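Local atomic coordinates of dTDP-4-amino-4,6-dideoxyglucose formyltransferase (PDB entry 5VYQ), a protein that probably transfers a formyl group from a folate cofactor to the sugar amino group of dTDP-4-amino-4,6-dideoxyglucose. Residues 153-158 / 223-228. Residues are numbered along the deposited sequence; the frame is centred on the assembly and turned at random.
Sequences DSSGSV and LTHDDF. With 0FX (dTDP-4-amino-4,6-dideoxyglucose), chain D; EP1 (3-[4-(2-hydroxyethyl)piperazin-1-yl]propane-1-sulfonic acid), chain J.
The imidazole of H225 is held between G156 and the deoxyribose of dTDP-4-amino-4,6-dideoxyglucose, an example of a histidine ring packed between a helix start and a nucleotide. G156 CA sits 3.5 Å from the ring centroid in a CH-pi contact, and C1 of the deoxyribose lies over the opposite face. At the edge, in the ring plane, S155 OG meets H225 ND1 at 2.7 Å in a hydrogen bond, and O8 of the bound buffer molecule also lies at the edge. With OG anti to the backbone N (chi1 169°), the S155 hydroxyl lies at the ring edge by ND1; Q115 is a second partner of this hydroxyl. F228 repeats the theme: thymine on one face, the piperazine of the buffer molecule on the other, with H225 CD2 at its edge.

G156 N donates to T224 O (3.1 Å), tying the helix start to the loop. S154 and S157 form a capping box at the start of helix 155-179, and S157 OG also donates to D153 OD1 at 2.6 Å. The S155 bond thus probably fixes the imidazole's rotation while carbon atoms lie over the centre of both faces, coupling the formyltransferase-family region to the C-terminal region at the nucleotide pocket.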
loop_
_atom_site.group_PDB
_atom_site.type_symbol
_atom_site.label_atom_id
_atom_site.label_comp_id
_atom_site.label_asym_id
_atom_site.label_seq_id
_atom_site.Cartn_x
_atom_site.Cartn_y
_atom_site.Cartn_z
ATOM N N ASP A 153 -7.180 10.209 -2.065
ATOM C CA ASP A 153 -8.292 9.409 -1.525
ATOM C C ASP A 153 -8.241 7.967 -2.074
ATOM O O ASP A 153 -7.785 7.695 -3.192
ATOM C CB ASP A 153 -9.639 9.993 -1.887
ATOM C CG ASP A 153 -10.170 10.988 -0.814
ATOM O OD1 ASP A 153 -10.020 10.731 0.394
ATOM O OD2 ASP A 153 -10.713 12.037 -1.224
ATOM N N SER A 154 -8.719 7.047 -1.245
ATOM C CA SER A 154 -9.025 5.680 -1.634
ATOM C C SER A 154 -10.517 5.461 -1.498
ATOM O O SER A 154 -11.231 6.339 -0.971
ATOM C CB SER A 154 -8.253 4.761 -0.681
ATOM O OG SER A 154 -8.584 5.077 0.648
ATOM N N SER A 155 -10.973 4.302 -1.938
ATOM C CA SER A 155 -12.358 3.926 -1.646
ATOM C C SER A 155 -12.695 4.086 -0.152
ATOM O O SER A 155 -13.726 4.657 0.246
ATOM C CB SER A 155 -12.661 2.528 -2.139
ATOM O OG SER A 155 -13.912 2.098 -1.623
ATOM N N GLY A 156 -11.804 3.634 0.722
ATOM C CA GLY A 156 -12.089 3.643 2.156
ATOM C C GLY A 156 -12.203 5.059 2.704
ATOM O O GLY A 156 -13.083 5.365 3.486
ATOM N N SER A 157 -11.319 5.959 2.292
ATOM C CA SER A 157 -11.348 7.305 2.817
ATOM C C SER A 157 -12.566 8.077 2.290
ATOM O O SER A 157 -13.177 8.843 3.036
ATOM C CB SER A 157 -10.059 8.060 2.585
ATOM O OG SER A 157 -9.756 8.281 1.218
ATOM N N VAL A 158 -12.921 7.878 1.028
ATOM C CA VAL A 158 -14.120 8.531 0.474
ATOM C C VAL A 158 -15.377 8.003 1.177
ATOM O O VAL A 158 -16.264 8.760 1.580
ATOM C CB VAL A 158 -14.247 8.367 -1.029
ATOM C CG1 VAL A 158 -15.611 8.880 -1.529
ATOM C CG2 VAL A 158 -13.066 9.036 -1.729
ATOM N N LEU A 223 -9.500 0.474 -5.404
ATOM C CA LEU A 223 -9.641 -0.842 -4.841
ATOM C C LEU A 223 -9.070 -0.983 -3.460
ATOM O O LEU A 223 -9.053 -2.063 -2.892
ATOM C CB LEU A 223 -9.003 -1.886 -5.782
ATOM C CG LEU A 223 -9.665 -1.952 -7.157
ATOM C CD1 LEU A 223 -8.877 -2.739 -8.207
ATOM C CD2 LEU A 223 -11.057 -2.555 -6.997
ATOM N N THR A 224 -8.655 0.143 -2.889
ATOM C CA THR A 224 -8.134 0.193 -1.576
ATOM C C THR A 224 -9.202 0.657 -0.611
ATOM O O THR A 224 -9.737 1.758 -0.699
ATOM C CB THR A 224 -6.875 1.062 -1.501
ATOM O OG1 THR A 224 -5.819 0.449 -2.274
ATOM C CG2 THR A 224 -6.391 1.097 -0.058
ATOM N N HIS A 225 -9.485 -0.189 0.372
ATOM C CA HIS A 225 -10.578 0.092 1.314
ATOM C C HIS A 225 -10.308 -0.615 2.626
ATOM O O HIS A 225 -10.588 -1.803 2.758
ATOM C CB HIS A 225 -11.926 -0.374 0.743
ATOM C CG HIS A 225 -13.098 0.192 1.475
ATOM N ND1 HIS A 225 -13.998 1.065 0.896
ATOM C CD2 HIS A 225 -13.493 0.035 2.763
ATOM C CE1 HIS A 225 -14.923 1.373 1.788
ATOM N NE2 HIS A 225 -14.656 0.751 2.924
ATOM N N ASP A 226 -9.698 0.113 3.540
ATOM C CA ASP A 226 -9.225 -0.471 4.785
ATOM C C ASP A 226 -8.410 -1.746 4.463
ATOM O O ASP A 226 -7.534 -1.709 3.593
ATOM C CB ASP A 226 -10.418 -0.710 5.708
ATOM C CG ASP A 226 -11.086 0.569 6.101
ATOM O OD1 ASP A 226 -10.343 1.539 6.355
ATOM O OD2 ASP A 226 -12.341 0.559 6.148
ATOM N N ASP A 227 -8.682 -2.862 5.115
ATOM C CA ASP A 227 -7.856 -4.028 4.794
ATOM C C ASP A 227 -8.535 -5.046 3.906
ATOM O O ASP A 227 -8.056 -6.187 3.840
ATOM C CB ASP A 227 -7.360 -4.717 6.058
ATOM C CG ASP A 227 -8.477 -5.279 6.887
ATOM O OD1 ASP A 227 -8.158 -5.819 7.973
ATOM O OD2 ASP A 227 -9.658 -5.195 6.485
ATOM N N PHE A 228 -9.615 -4.663 3.228
ATOM C CA PHE A 228 -10.188 -5.546 2.230
ATOM C C PHE A 228 -9.146 -5.972 1.204
ATOM O O PHE A 228 -8.398 -5.163 0.673
ATOM C CB PHE A 228 -11.368 -4.937 1.464
ATOM C CG PHE A 228 -12.682 -4.952 2.231
ATOM C CD1 PHE A 228 -13.360 -6.145 2.468
ATOM C CD2 PHE A 228 -13.261 -3.770 2.668
ATOM C CE1 PHE A 228 -14.592 -6.152 3.124
ATOM C CE2 PHE A 228 -14.474 -3.757 3.336
ATOM C CZ PHE A 228 -15.143 -4.960 3.553
HETATM O O4P 0FX D . -22.341 0.789 1.346
HETATM P P2 0FX D . -23.112 -0.468 1.136
HETATM O O3P 0FX D . -24.077 -0.856 2.235
HETATM O O1G 0FX D . -23.751 -0.229 -0.327
HETATM C C1G 0FX D . -24.102 -1.295 -1.191
HETATM C C2G 0FX D . -24.140 -0.717 -2.612
HETATM O O2G 0FX D . -22.845 -0.147 -2.848
HETATM C C3G 0FX D . -25.185 0.409 -2.678
HETATM O O3G 0FX D . -25.129 1.118 -3.940
HETATM C C4G 0FX D . -26.549 -0.163 -2.310
HETATM N N4A 0FX D . -27.500 0.974 -2.326
HETATM C C5G 0FX D . -26.453 -0.816 -0.930
HETATM C C6G 0FX D . -27.715 -1.650 -0.716
HETATM O O5G 0FX D . -25.395 -1.784 -0.815
HETATM O OPP 0FX D . -22.141 -1.715 0.828
HETATM P P 0FX D . -21.175 -2.549 1.818
HETATM O O1P 0FX D . -21.247 -3.954 1.360
HETATM O O2P 0FX D . -21.464 -2.146 3.241
HETATM O O5 0FX D . -19.704 -1.996 1.497
HETATM C C5 0FX D . -19.290 -0.712 1.903
HETATM C C4 0FX D . -18.008 -0.355 1.176
HETATM O O4 0FX D . -16.995 -1.267 1.594
HETATM C C3 0FX D . -18.007 -0.505 -0.345
HETATM O O3 0FX D . -18.509 0.682 -0.972
HETATM C C2 0FX D . -16.557 -0.733 -0.729
HETATM C C1 0FX D . -16.109 -1.503 0.493
HETATM N N11 0FX D . -16.077 -2.949 0.246
HETATM C C61 0FX D . -16.995 -3.825 0.705
HETATM C C51 0FX D . -16.876 -5.180 0.463
HETATM C C5A 0FX D . -17.949 -6.118 0.957
HETATM C C21 0FX D . -14.937 -3.486 -0.349
HETATM O O21 0FX D . -14.008 -2.653 -0.753
HETATM N N31 0FX D . -14.794 -4.786 -0.609
HETATM C C41 0FX D . -15.736 -5.643 -0.154
HETATM O O41 0FX D . -15.551 -6.954 -0.407
HETATM O O2S EP1 J . -9.343 -9.906 3.420
HETATM S S EP1 J . -10.774 -9.901 3.253
HETATM O O3S EP1 J . -11.094 -9.025 2.144
HETATM O O1S EP1 J . -11.299 -11.395 2.861
HETATM C C11 EP1 J . -11.583 -9.566 4.691
HETATM C C10 EP1 J . -11.241 -8.222 5.318
HETATM C C9 EP1 J . -12.150 -7.916 6.505
HETATM N N1 EP1 J . -11.981 -6.502 6.907
HETATM C C2 EP1 J . -12.824 -5.619 6.075
HETATM C C3 EP1 J . -12.727 -4.160 6.524
HETATM N N4 EP1 J . -13.212 -4.023 7.909
HETATM C C5 EP1 J . -12.373 -4.855 8.789
HETATM C C6 EP1 J . -12.319 -6.322 8.338
HETATM C C7 EP1 J . -13.149 -2.607 8.330
HETATM C C8 EP1 J . -14.330 -1.811 7.767
HETATM O O8 EP1 J . -14.126 -1.212 6.470
HETATM O O HOH W 1 -13.661 3.600 5.508
#